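Local coordinates for protein transcriptional regulator, LacI family (Corynebacterium glutamicum, PDB 3H5T) that acts as an inositol-dependent activator of transcription, switching on the gene for inositol phosphate synthase and taking part in the regulation of cell wall biogenesis, at residues A[85-90]-A[319-324]; A[175-180]-A[301-306]; A[210-215]-A[244-249]; A[219-224]-A[273-278]; A[227-232]-A[237-242]. All blocks are in the same frame, centred on the assembly; numbering follows the deposited sequence.

All five contacts lie in the two-lobed core typical of LacI-family regulators. Contact 1 joins two helices associated with the seven-stranded sheet; contacts 2 to 5 belong to the lobe of the five-stranded sheet. Along the chain, contact 1 closes the widest loop, contact 2 lies within it, and contacts 3 and 4 alternate inside contact 2, both enclosing contact 5. Contacts 2 and 4 touch, their centres 8 Å apart, on neighbouring strands 271-274 and 299-302; contacts 4 and 5 share helix 221-235. Contacts 1 and 5 are furthest apart, 28 Å between centres. Contacts 1 and 2 touch through D304, Q319 and A87, near the boundary of the lobes, whose relative positions ligands probably set, as in LacI-family cores generally.

Contact 1. Residues A[85-90]-A[319-324]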
# COMPACT_ATOMS: atom_id res chain seq x y z
N ASP A 85 1.97 7.10 -5.87
CA ASP A 85 2.63 6.36 -4.80
C ASP A 85 2.51 4.90 -5.25
O ASP A 85 1.45 4.30 -5.13
CB ASP A 85 1.93 6.56 -3.46
CG ASP A 85 2.60 5.78 -2.33
OD1 ASP A 85 3.75 6.12 -1.97
OD2 ASP A 85 1.98 4.82 -1.83
N MET A 86 3.59 4.35 -5.78
CA MET A 86 3.55 2.99 -6.29
C MET A 86 3.00 1.90 -5.35
O MET A 86 2.35 0.96 -5.80
CB MET A 86 4.92 2.60 -6.85
CG MET A 86 5.31 3.37 -8.13
SD MET A 86 4.07 3.32 -9.48
CE MET A 86 3.34 4.96 -9.35
N ALA A 87 3.24 2.02 -4.05
CA ALA A 87 2.73 1.03 -3.11
C ALA A 87 1.19 1.05 -3.15
O ALA A 87 0.53 0.01 -3.11
CB ALA A 87 3.22 1.32 -1.70
N SER A 88 0.63 2.26 -3.22
CA SER A 88 -0.81 2.43 -3.27
C SER A 88 -1.38 1.98 -4.61
O SER A 88 -2.51 1.47 -4.69
CB SER A 88 -1.18 3.89 -3.01
OG SER A 88 -0.86 4.28 -1.68
N VAL A 89 -0.61 2.15 -5.68
CA VAL A 89 -1.08 1.73 -6.99
C VAL A 89 -1.11 0.20 -7.06
O VAL A 89 -1.91 -0.39 -7.78
CB VAL A 89 -0.20 2.29 -8.13
CG1 VAL A 89 -0.58 1.65 -9.46
CG2 VAL A 89 -0.36 3.80 -8.22
N ASP A 90 -0.24 -0.46 -6.30
CA ASP A 90 -0.23 -1.91 -6.29
C ASP A 90 -1.42 -2.37 -5.46
O ASP A 90 -2.05 -3.38 -5.76
CB ASP A 90 1.08 -2.44 -5.71
CG ASP A 90 2.25 -2.33 -6.68
OD1 ASP A 90 3.41 -2.50 -6.24
OD2 ASP A 90 2.01 -2.08 -7.88
N GLN A 319 5.98 -6.46 1.25
CA GLN A 319 4.60 -6.50 1.67
C GLN A 319 3.72 -6.76 0.44
O GLN A 319 3.82 -6.08 -0.58
CB GLN A 319 4.24 -5.16 2.33
CG GLN A 319 2.78 -4.95 2.59
CD GLN A 319 2.51 -3.64 3.29
OE1 GLN A 319 3.15 -2.62 3.00
NE2 GLN A 319 1.56 -3.65 4.22
N PRO A 320 2.86 -7.79 0.52
CA PRO A 320 1.99 -8.12 -0.61
C PRO A 320 0.84 -7.12 -0.76
O PRO A 320 -0.30 -7.43 -0.40
CB PRO A 320 1.51 -9.52 -0.25
CG PRO A 320 1.37 -9.43 1.24
CD PRO A 320 2.63 -8.69 1.66
N ASN A 321 1.14 -5.94 -1.30
CA ASN A 321 0.13 -4.90 -1.47
C ASN A 321 -1.01 -5.19 -2.43
O ASN A 321 -2.14 -4.75 -2.20
CB ASN A 321 0.78 -3.57 -1.85
CG ASN A 321 1.46 -2.91 -0.68
OD1 ASN A 321 0.92 -2.90 0.43
ND2 ASN A 321 2.64 -2.35 -0.91
N LYS A 322 -0.74 -5.92 -3.50
CA LYS A 322 -1.82 -6.21 -4.43
C LYS A 322 -2.79 -7.18 -3.77
O LYS A 322 -4.01 -7.06 -3.92
CB LYS A 322 -1.28 -6.80 -5.74
CG LYS A 322 -2.35 -7.06 -6.80
CD LYS A 322 -1.70 -7.29 -8.14
CE LYS A 322 -2.68 -7.16 -9.29
NZ LYS A 322 -3.52 -8.36 -9.53
N LEU A 323 -2.25 -8.13 -3.02
CA LEU A 323 -3.08 -9.12 -2.34
C LEU A 323 -3.90 -8.42 -1.26
O LEU A 323 -5.08 -8.76 -1.04
CB LEU A 323 -2.21 -10.22 -1.71
CG LEU A 323 -2.95 -11.37 -1.02
CD1 LEU A 323 -3.70 -12.18 -2.06
CD2 LEU A 323 -1.97 -12.27 -0.26
N LYS A 324 -3.28 -7.45 -0.59
CA LYS A 324 -3.95 -6.70 0.47
C LYS A 324 -5.16 -5.97 -0.10
O LYS A 324 -6.20 -5.88 0.54
CB LYS A 324 -2.99 -5.69 1.09
CG LYS A 324 -3.60 -4.92 2.25
CD LYS A 324 -2.62 -3.93 2.83
CE LYS A 324 -2.25 -2.86 1.81
NZ LYS A 324 -1.17 -1.96 2.32
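D90 and K322 bring their CA atoms to 4.9 Å where the first turns of helices 86-98 and 321-336 meet. The carbonyl of D90 faces the second helix, and its O lies 3.1 Å from K322 CA in a CA-H...O contact with an angle of 141° at the hydrogen. K322 CB stands 3.5 Å from the same D90 O; beyond it the lysine chain leads away from the contact and reaches Q97 through a weak bond.

Both helices belong to the lobe built round the seven-stranded sheet, one of the pair that make up the LacI-type core: the 319-324 segment follows edge strand 316-318 directly, with P320 as N-cap of the new helix.

N321 carries the side-chain packing. Its CB meets D90 CB at 4.0 Å, and its amide nitrogen ND2 comes 3.8 Å from A87 CB. The other end of the amide turns back to its own helix, where N321 OD1 accepts from K324 NZ at 3.0 Å, the donor tilted 26° from the carbonyl plane. K324 NZ also forms a salt bridge with D158, so the amide oxygen and the carboxylate share the ammonium group. On the other helix D85 is the N-cap: its OD2 accepts from S88 N at 3.2 Å and from S88 OG at 2.9 Å, and that hydroxyl is also bonded to Y135 OH.

Contact 2. Residues A[175-180]-A[301-306]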
# COMPACT_ATOMS: atom_id res chain seq x y z
N LYS A 175 6.22 -6.08 14.04
CA LYS A 175 7.01 -7.28 13.73
C LYS A 175 7.64 -7.31 12.34
O LYS A 175 8.78 -7.75 12.19
CB LYS A 175 6.15 -8.54 13.92
CG LYS A 175 5.83 -8.87 15.36
CD LYS A 175 4.97 -10.13 15.45
CE LYS A 175 4.62 -10.46 16.89
NZ LYS A 175 3.64 -11.59 16.99
N ALA A 176 6.92 -6.83 11.33
CA ALA A 176 7.43 -6.83 9.97
C ALA A 176 8.70 -6.00 9.78
O ALA A 176 9.51 -6.30 8.90
CB ALA A 176 6.36 -6.34 9.01
N ILE A 177 8.87 -4.97 10.61
CA ILE A 177 10.03 -4.08 10.53
C ILE A 177 11.26 -4.65 11.25
O ILE A 177 12.39 -4.27 10.96
CB ILE A 177 9.69 -2.68 11.13
CG1 ILE A 177 10.65 -1.62 10.59
CG2 ILE A 177 9.77 -2.71 12.66
CD1 ILE A 177 10.41 -1.25 9.16
N ALA A 178 11.04 -5.57 12.19
CA ALA A 178 12.16 -6.15 12.94
C ALA A 178 13.33 -6.60 12.06
O ALA A 178 14.47 -6.21 12.30
CB ALA A 178 11.67 -7.31 13.81
N PRO A 179 13.07 -7.43 11.03
CA PRO A 179 14.14 -7.91 10.14
C PRO A 179 15.03 -6.82 9.55
O PRO A 179 16.22 -7.04 9.29
CB PRO A 179 13.37 -8.66 9.07
CG PRO A 179 12.23 -9.23 9.83
CD PRO A 179 11.79 -8.06 10.68
N ALA A 180 14.46 -5.64 9.34
CA ALA A 180 15.20 -4.52 8.77
C ALA A 180 16.11 -3.84 9.80
O ALA A 180 17.29 -3.58 9.52
CB ALA A 180 14.22 -3.51 8.19
N THR A 301 17.58 1.05 4.70
CA THR A 301 16.58 -0.01 4.59
C THR A 301 15.25 0.61 4.21
O THR A 301 15.00 1.79 4.47
CB THR A 301 16.42 -0.76 5.93
OG1 THR A 301 17.70 -1.25 6.36
CG2 THR A 301 15.49 -1.94 5.76
N GLY A 302 14.39 -0.18 3.56
CA GLY A 302 13.09 0.31 3.16
C GLY A 302 11.99 -0.58 3.68
O GLY A 302 12.25 -1.48 4.48
N PHE A 303 10.76 -0.34 3.23
CA PHE A 303 9.61 -1.13 3.63
C PHE A 303 8.51 -0.95 2.58
O PHE A 303 8.10 0.17 2.30
CB PHE A 303 9.09 -0.69 5.01
CG PHE A 303 8.08 -1.63 5.62
CD1 PHE A 303 8.40 -2.35 6.78
CD2 PHE A 303 6.82 -1.82 5.05
CE1 PHE A 303 7.48 -3.24 7.35
CE2 PHE A 303 5.89 -2.71 5.61
CZ PHE A 303 6.22 -3.42 6.76
N ASP A 304 8.06 -2.08 2.02
CA ASP A 304 7.01 -2.17 0.99
C ASP A 304 7.35 -3.20 -0.07
O ASP A 304 6.58 -4.13 -0.32
CB ASP A 304 6.76 -0.82 0.30
CG ASP A 304 5.64 -0.04 0.95
OD1 ASP A 304 4.95 -0.62 1.81
OD2 ASP A 304 5.45 1.15 0.61
N GLY A 305 8.51 -3.03 -0.70
CA GLY A 305 8.93 -3.95 -1.74
C GLY A 305 8.36 -3.59 -3.11
O GLY A 305 8.01 -4.48 -3.88
N THR A 306 8.25 -2.30 -3.40
CA THR A 306 7.72 -1.87 -4.69
C THR A 306 8.64 -2.35 -5.80
O THR A 306 9.81 -2.67 -5.55
CB THR A 306 7.58 -0.31 -4.78
OG1 THR A 306 8.88 0.31 -4.72
CG2 THR A 306 6.72 0.22 -3.63
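This is buried apolar packing between the aromatic ring of F303 and the side chains of A176 and I177, placed where the pair of helices 173-176 and 178-186 meets the end of edge strand 299-302 of the five-stranded sheet. The methyl of A176 comes to the rim of the ring, near its plane, with A176 CB 3.7 Å from F303 CE1. I177 approaches the neighbouring part of the ring obliquely: its CD1 is nearest to F303 CD1, at 3.3 Å. The isoleucine gets there because its CG1 branch starts out opposite the main-chain nitrogen (chi1 -159°) and the chain then bends at chi2 (73°), bringing the terminal methyl round to the phenyl group.

Both segments flank crossovers between the lobes of the LacI-type fold: the first follows strand 168-171 of the seven-stranded sheet, the second leaves strand 299-302 for strand 316-318 of that sheet. The chain turns a corner at F303, whose backbone is bonded to D277. A chi1 of -168°, which swings the ring to the far side of CB from its own N, carries F303 toward the helices. A176 and A180 extend the packing to T349 and F351 of strand 344-352.

Contact 3. Residues A[210-215]-A[244-249]; sequences RERLEN and IMECWI
R212 and E246 face each other in a salt bridge that ties the short helix 210-214 to strand 244-247, which lies between edge strand 206-207 and strand 192-197 in the five-stranded sheet of the LacI-type core. The arginine chain sets out from the helix pointing away from its own amide nitrogen (chi1 -177°) and runs extended as far as NE; a turn at chi4 (73°) then sets the guanidinium so that its NE side faces the glutamate. Two nitrogens grip the carboxylate side-on, one to each oxygen: R212 NE donates to E246 OE1 at 2.8 Å, and R212 NH2 donates to E246 OE2 at 3.1 Å. Both bonds are almost straight. Both oxygens lie in the guanidinium plane and are met on their syn sides, but with the donors tilted out of the carboxylate plane; the two planes are 31° apart.

R212 NH2 also comes to the edge of the W248 indole, 3.8 Å from W248 CD1, while the indole NE1 is bonded to D200 O. On the flank nearer helix 221-235, L213 CD2 meets I244 CD1 at 4.1 Å, the two chains roughly perpendicular; V225 touches both residues.

A paired grip of this kind leaves the guanidinium little freedom to rotate about its bond to CD. The carboxylate of E246 is buried, and the arginine, together with L199 N at OE2, probably keeps it in its charged form.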
# COMPACT_ATOMS: atom_id res chain seq x y z
N ARG A 210 9.52 13.22 20.97
CA ARG A 210 8.99 12.07 21.69
C ARG A 210 7.48 12.18 21.86
O ARG A 210 6.76 11.20 21.73
CB ARG A 210 9.67 11.97 23.06
CG ARG A 210 9.13 10.87 23.98
CD ARG A 210 10.07 10.62 25.16
NE ARG A 210 9.50 9.70 26.15
CZ ARG A 210 10.15 9.24 27.22
NH1 ARG A 210 11.41 9.60 27.44
NH2 ARG A 210 9.54 8.43 28.07
N GLU A 211 7.01 13.39 22.13
CA GLU A 211 5.58 13.60 22.33
C GLU A 211 4.78 13.32 21.05
O GLU A 211 3.76 12.64 21.09
CB GLU A 211 5.32 15.03 22.81
CG GLU A 211 3.89 15.26 23.28
CD GLU A 211 3.68 16.64 23.88
OE1 GLU A 211 3.59 17.63 23.12
OE2 GLU A 211 3.62 16.73 25.13
N ARG A 212 5.24 13.86 19.92
CA ARG A 212 4.54 13.65 18.67
C ARG A 212 4.47 12.17 18.34
O ARG A 212 3.45 11.67 17.89
CB ARG A 212 5.23 14.39 17.52
CG ARG A 212 4.48 14.25 16.20
CD ARG A 212 5.01 15.19 15.14
NE ARG A 212 4.41 14.92 13.84
CZ ARG A 212 3.15 15.23 13.51
NH1 ARG A 212 2.36 15.82 14.39
NH2 ARG A 212 2.70 14.94 12.30
N LEU A 213 5.57 11.46 18.59
CA LEU A 213 5.66 10.03 18.32
C LEU A 213 4.71 9.24 19.21
O LEU A 213 3.91 8.44 18.73
CB LEU A 213 7.09 9.55 18.54
CG LEU A 213 7.42 8.08 18.32
CD1 LEU A 213 7.02 7.68 16.91
CD2 LEU A 213 8.91 7.85 18.54
N GLU A 214 4.83 9.47 20.51
CA GLU A 214 4.01 8.80 21.52
C GLU A 214 2.50 9.00 21.32
O GLU A 214 1.71 8.10 21.62
CB GLU A 214 4.44 9.30 22.90
CG GLU A 214 3.65 8.75 24.07
CD GLU A 214 4.32 9.03 25.41
OE1 GLU A 214 4.64 10.21 25.68
OE2 GLU A 214 4.54 8.07 26.18
N ASN A 215 2.11 10.16 20.81
CA ASN A 215 0.70 10.49 20.58
C ASN A 215 0.29 10.30 19.12
O ASN A 215 -0.86 10.59 18.74
CB ASN A 215 0.42 11.93 21.00
CG ASN A 215 0.52 12.13 22.51
OD1 ASN A 215 -0.30 11.64 23.26
ND2 ASN A 215 1.54 12.86 22.94
N ILE A 244 14.92 11.16 14.59
CA ILE A 244 13.76 10.75 13.81
C ILE A 244 13.13 11.92 13.07
O ILE A 244 12.58 12.83 13.69
CB ILE A 244 12.69 10.11 14.73
CG1 ILE A 244 13.26 8.84 15.37
CG2 ILE A 244 11.42 9.80 13.94
CD1 ILE A 244 12.37 8.24 16.44
N MET A 245 13.21 11.92 11.74
CA MET A 245 12.61 13.00 10.96
C MET A 245 11.42 12.51 10.13
O MET A 245 11.33 11.33 9.79
CB MET A 245 13.66 13.66 10.06
CG MET A 245 14.73 14.41 10.86
SD MET A 245 15.36 15.85 10.00
CE MET A 245 16.39 16.54 11.28
N GLU A 246 10.52 13.43 9.81
CA GLU A 246 9.33 13.10 9.05
C GLU A 246 8.96 14.13 7.99
O GLU A 246 9.40 15.28 8.04
CB GLU A 246 8.15 12.92 10.03
CG GLU A 246 6.88 13.71 9.70
CD GLU A 246 5.81 13.59 10.78
OE1 GLU A 246 6.15 13.68 11.98
OE2 GLU A 246 4.62 13.43 10.44
N CYS A 247 8.17 13.70 7.01
CA CYS A 247 7.67 14.59 5.98
C CYS A 247 6.17 14.35 5.94
O CYS A 247 5.69 13.27 5.60
CB CYS A 247 8.33 14.33 4.61
SG CYS A 247 8.27 12.68 3.91
N TRP A 248 5.42 15.37 6.35
CA TRP A 248 3.97 15.27 6.41
C TRP A 248 3.36 14.84 5.08
O TRP A 248 2.43 14.03 5.04
CB TRP A 248 3.39 16.61 6.86
CG TRP A 248 2.06 16.49 7.49
CD1 TRP A 248 1.79 15.98 8.73
CD2 TRP A 248 0.81 16.91 6.95
NE1 TRP A 248 0.45 16.06 8.99
CE2 TRP A 248 -0.18 16.62 7.91
CE3 TRP A 248 0.43 17.49 5.73
CZ2 TRP A 248 -1.54 16.91 7.70
CZ3 TRP A 248 -0.92 17.78 5.52
CH2 TRP A 248 -1.88 17.48 6.50
N ILE A 249 3.87 15.41 3.99
CA ILE A 249 3.39 15.06 2.66
C ILE A 249 4.41 14.09 2.06
O ILE A 249 5.61 14.35 2.07
CB ILE A 249 3.26 16.32 1.77
CG1 ILE A 249 2.12 17.18 2.30
CG2 ILE A 249 3.03 15.93 0.32
CD1 ILE A 249 2.09 18.56 1.72

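Contact 4. Residues A[219-224]-A[273-278]; sequences QVQRDR and LCTVDA
R224 and T275 make the polar link of this buried contact: R224 NH1 donates to T275 O at 3.2 Å, approaching nearly along the C=O axis although the bond is bent to 141° at the hydrogen. The carbonyl oxygen sits 23° out of the guanidinium plane. R224 NE is bonded to N173 OD1. The other polar groups are bonded to strand 192-197: T275 OG1 to S196 OG, and Q221 OE1, as acceptor, to I197 N.

The apolar part is made by the shaft of the arginine. With CG anti to the carbonyl carbon (chi1 -76°) and the chain extended to NE, R224 CD passes 3.7 Å from T275 CG2.

Both faces of the guanidinium are covered. V220 CG1 rests 3.4 Å above the plane, over its centre, and F303 lies against the opposite face in a cation-pi contact. At the edge, V276 CG2 stands 4.0 Å from R224 NH1. Sandwiched so, the guanidinium is restrained from tilting while its nitrogens reach their acceptors round the rim.

T275 and V276 form the turn from the C-terminal end of parallel strand 271-274 into helix 277-289, in one alpha/beta lobe of the LacI-type core, and helix 221-235 begins beside this turn. Strand 192-197 neighbours strand 271-274 on one side; strand 299-302, leading to F303, neighbours it on the other.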
# COMPACT_ATOMS: atom_id res chain seq x y z
N GLN A 219 -1.05 4.95 13.06
CA GLN A 219 -0.46 3.66 13.40
C GLN A 219 0.27 3.26 12.11
O GLN A 219 0.03 3.87 11.07
CB GLN A 219 -1.57 2.67 13.74
CG GLN A 219 -2.50 3.16 14.85
CD GLN A 219 -3.85 2.44 14.88
OE1 GLN A 219 -4.64 2.62 15.80
NE2 GLN A 219 -4.11 1.63 13.86
N VAL A 220 1.12 2.25 12.15
CA VAL A 220 1.89 1.84 10.97
C VAL A 220 3.18 2.64 11.09
O VAL A 220 4.24 2.08 11.37
CB VAL A 220 1.19 2.18 9.60
CG1 VAL A 220 2.09 1.81 8.43
CG2 VAL A 220 -0.11 1.43 9.46
N GLN A 221 3.08 3.96 10.91
CA GLN A 221 4.25 4.81 11.05
C GLN A 221 4.76 4.67 12.48
O GLN A 221 5.90 4.32 12.70
CB GLN A 221 3.88 6.27 10.79
CG GLN A 221 3.44 6.52 9.38
CD GLN A 221 4.41 5.93 8.39
OE1 GLN A 221 5.58 6.30 8.38
NE2 GLN A 221 3.93 5.01 7.56
N ARG A 222 3.88 4.95 13.43
CA ARG A 222 4.21 4.85 14.84
C ARG A 222 4.71 3.45 15.18
O ARG A 222 5.73 3.29 15.83
CB ARG A 222 2.97 5.15 15.69
CG ARG A 222 3.20 5.07 17.20
CD ARG A 222 1.87 5.08 17.94
NE ARG A 222 1.10 3.87 17.66
CZ ARG A 222 -0.18 3.71 17.97
NH1 ARG A 222 -0.86 4.68 18.56
NH2 ARG A 222 -0.78 2.57 17.68
N ASP A 223 3.99 2.44 14.71
CA ASP A 223 4.38 1.07 15.00
C ASP A 223 5.64 0.59 14.29
O ASP A 223 6.35 -0.26 14.83
CB ASP A 223 3.21 0.13 14.71
CG ASP A 223 2.09 0.29 15.73
OD1 ASP A 223 2.22 1.15 16.62
OD2 ASP A 223 1.09 -0.44 15.63
N ARG A 224 5.92 1.10 13.10
CA ARG A 224 7.14 0.67 12.41
C ARG A 224 8.34 1.36 13.06
O ARG A 224 9.45 0.81 13.08
CB ARG A 224 7.07 0.99 10.91
CG ARG A 224 6.16 0.03 10.13
CD ARG A 224 6.07 0.38 8.64
NE ARG A 224 4.98 -0.38 8.02
CZ ARG A 224 4.39 -0.08 6.86
NH1 ARG A 224 4.79 0.96 6.16
NH2 ARG A 224 3.37 -0.82 6.44
N LEU A 273 17.17 3.96 8.59
CA LEU A 273 16.05 3.03 8.43
C LEU A 273 14.79 3.82 8.08
O LEU A 273 14.38 4.70 8.83
CB LEU A 273 15.82 2.22 9.71
CG LEU A 273 14.61 1.27 9.68
CD1 LEU A 273 14.86 0.08 10.56
CD2 LEU A 273 13.35 2.01 10.10
N CYS A 274 14.19 3.50 6.94
CA CYS A 274 12.98 4.15 6.48
C CYS A 274 11.74 3.32 6.75
O CYS A 274 11.77 2.10 6.69
CB CYS A 274 13.07 4.42 4.98
SG CYS A 274 14.40 5.50 4.52
N THR A 275 10.64 4.01 7.01
CA THR A 275 9.36 3.40 7.29
C THR A 275 8.65 3.00 5.99
O THR A 275 7.73 2.17 6.00
CB THR A 275 8.48 4.38 8.08
OG1 THR A 275 8.95 4.43 9.43
CG2 THR A 275 7.04 3.95 8.05
N VAL A 276 9.10 3.58 4.88
CA VAL A 276 8.49 3.30 3.58
C VAL A 276 9.52 3.43 2.45
O VAL A 276 10.35 4.34 2.48
CB VAL A 276 7.28 4.26 3.37
CG1 VAL A 276 7.50 5.16 2.16
CG2 VAL A 276 6.02 3.47 3.24
N ASP A 277 9.48 2.54 1.46
CA ASP A 277 10.43 2.57 0.34
C ASP A 277 10.63 3.96 -0.27
O ASP A 277 11.75 4.34 -0.61
CB ASP A 277 10.01 1.63 -0.80
CG ASP A 277 10.29 0.17 -0.50
OD1 ASP A 277 10.94 -0.14 0.52
OD2 ASP A 277 9.85 -0.68 -1.31
N ALA A 278 9.53 4.70 -0.41
CA ALA A 278 9.59 6.04 -0.98
C ALA A 278 10.67 6.87 -0.30
O ALA A 278 11.44 7.55 -0.97
CB ALA A 278 8.25 6.73 -0.85

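Contact 5. Residues A[227-232]-A[237-242]; sequences GAMEVF and IDPGTV
M229 and F232 project from helix 221-235 onto the loop that leads the chain into strand 244-247, in the alpha/beta lobe of the five-stranded sheet, where 192-197 is the parallel neighbour of that strand. The loop folds back along the helix it has just left, and the two meet at two places.

The first bump is the M229 thioether. Its chain departs on the side of CB remote from the backbone N (chi1 -163°), and the bend at chi2 brings the sulfur into the hollow between P239 and V242; the bend at chi3 only turns the terminal CE, which meets I244 CD1. In the hollow M229 SD lies 4.2 Å from P239 CA and 4.3 Å from V242 CB. I194 of strand 192-197 touches both M229 and V242 and so forms part of the floor.

The second fit is between F232 and I237, whose side chains lie alongside each other and point the same way, toward I185 and I192. I237 CD1 comes 3.9 Å from F232 CB, low on the phenylalanine, and I237 CB packs 3.5 Å from F232 O. One face of the phenyl ring is taken by the helix's own backbone, with A228 O standing 3.4 Å above it toward the rim.

The loop side of the first hollow keeps its curve through a 3-10 turn at 239-241, in which D238 O accepts from T241 N at 2.9 Å and, in the carbonyl plane, from T241 OG1 at 2.6 Å.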
# COMPACT_ATOMS: atom_id res chain seq x y z
N GLY A 227 8.74 -0.69 16.53
CA GLY A 227 9.34 -1.99 16.32
C GLY A 227 10.81 -1.90 15.98
O GLY A 227 11.61 -2.72 16.45
N ALA A 228 11.19 -0.92 15.17
CA ALA A 228 12.60 -0.77 14.80
C ALA A 228 13.37 -0.34 16.04
O ALA A 228 14.43 -0.89 16.34
CB ALA A 228 12.75 0.28 13.70
N MET A 229 12.82 0.63 16.76
CA MET A 229 13.44 1.14 17.97
C MET A 229 13.59 0.06 19.04
O MET A 229 14.53 0.10 19.83
CB MET A 229 12.60 2.29 18.54
CG MET A 229 13.35 3.14 19.54
SD MET A 229 14.65 4.09 18.76
CE MET A 229 13.71 5.44 18.14
N GLU A 230 12.66 -0.90 19.07
CA GLU A 230 12.71 -1.98 20.05
C GLU A 230 13.89 -2.90 19.76
O GLU A 230 14.49 -3.46 20.68
CB GLU A 230 11.40 -2.78 20.05
CG GLU A 230 10.19 -1.93 20.45
CD GLU A 230 8.88 -2.71 20.51
OE1 GLU A 230 8.56 -3.43 19.53
OE2 GLU A 230 8.17 -2.60 21.53
N VAL A 231 14.24 -3.04 18.49
CA VAL A 231 15.36 -3.87 18.10
C VAL A 231 16.68 -3.15 18.39
O VAL A 231 17.69 -3.77 18.67
CB VAL A 231 15.29 -4.26 16.61
CG1 VAL A 231 16.56 -5.00 16.18
CG2 VAL A 231 14.06 -5.13 16.36
N PHE A 232 16.66 -1.82 18.32
CA PHE A 232 17.86 -1.04 18.60
C PHE A 232 18.15 -1.02 20.09
O PHE A 232 19.30 -1.08 20.51
CB PHE A 232 17.71 0.39 18.08
CG PHE A 232 17.59 0.49 16.59
CD1 PHE A 232 18.00 -0.55 15.77
CD2 PHE A 232 17.11 1.66 16.00
CE1 PHE A 232 17.93 -0.44 14.39
CE2 PHE A 232 17.04 1.78 14.62
CZ PHE A 232 17.45 0.73 13.81
N ILE A 237 21.65 0.43 21.97
CA ILE A 237 21.44 1.83 21.59
C ILE A 237 20.40 2.51 22.48
O ILE A 237 19.35 1.94 22.77
CB ILE A 237 20.97 1.93 20.12
CG1 ILE A 237 22.00 1.28 19.19
CG2 ILE A 237 20.77 3.39 19.74
CD1 ILE A 237 21.56 1.20 17.75
N ASP A 238 20.70 3.73 22.92
CA ASP A 238 19.78 4.49 23.75
C ASP A 238 18.89 5.29 22.81
O ASP A 238 19.38 6.08 22.00
CB ASP A 238 20.56 5.43 24.69
CG ASP A 238 19.67 6.47 25.35
OD1 ASP A 238 18.69 6.09 26.02
OD2 ASP A 238 19.97 7.67 25.20
N PRO A 239 17.56 5.09 22.90
CA PRO A 239 16.54 5.76 22.09
C PRO A 239 16.72 7.26 21.86
O PRO A 239 16.45 7.77 20.77
CB PRO A 239 15.25 5.44 22.83
CG PRO A 239 15.51 4.07 23.35
CD PRO A 239 16.93 4.20 23.89
N GLY A 240 17.15 7.98 22.90
CA GLY A 240 17.34 9.41 22.77
C GLY A 240 18.43 9.82 21.80
O GLY A 240 18.48 10.98 21.38
N THR A 241 19.30 8.88 21.43
CA THR A 241 20.40 9.17 20.51
C THR A 241 20.03 8.97 19.03
O THR A 241 20.77 9.40 18.14
CB THR A 241 21.62 8.27 20.79
OG1 THR A 241 21.28 6.91 20.51
CG2 THR A 241 22.06 8.40 22.25
N VAL A 242 18.91 8.30 18.78
CA VAL A 242 18.47 8.03 17.42
C VAL A 242 17.52 9.09 16.88
O VAL A 242 16.33 9.10 17.21
CB VAL A 242 17.78 6.65 17.32
CG1 VAL A 242 17.43 6.35 15.87
CG2 VAL A 242 18.69 5.57 17.88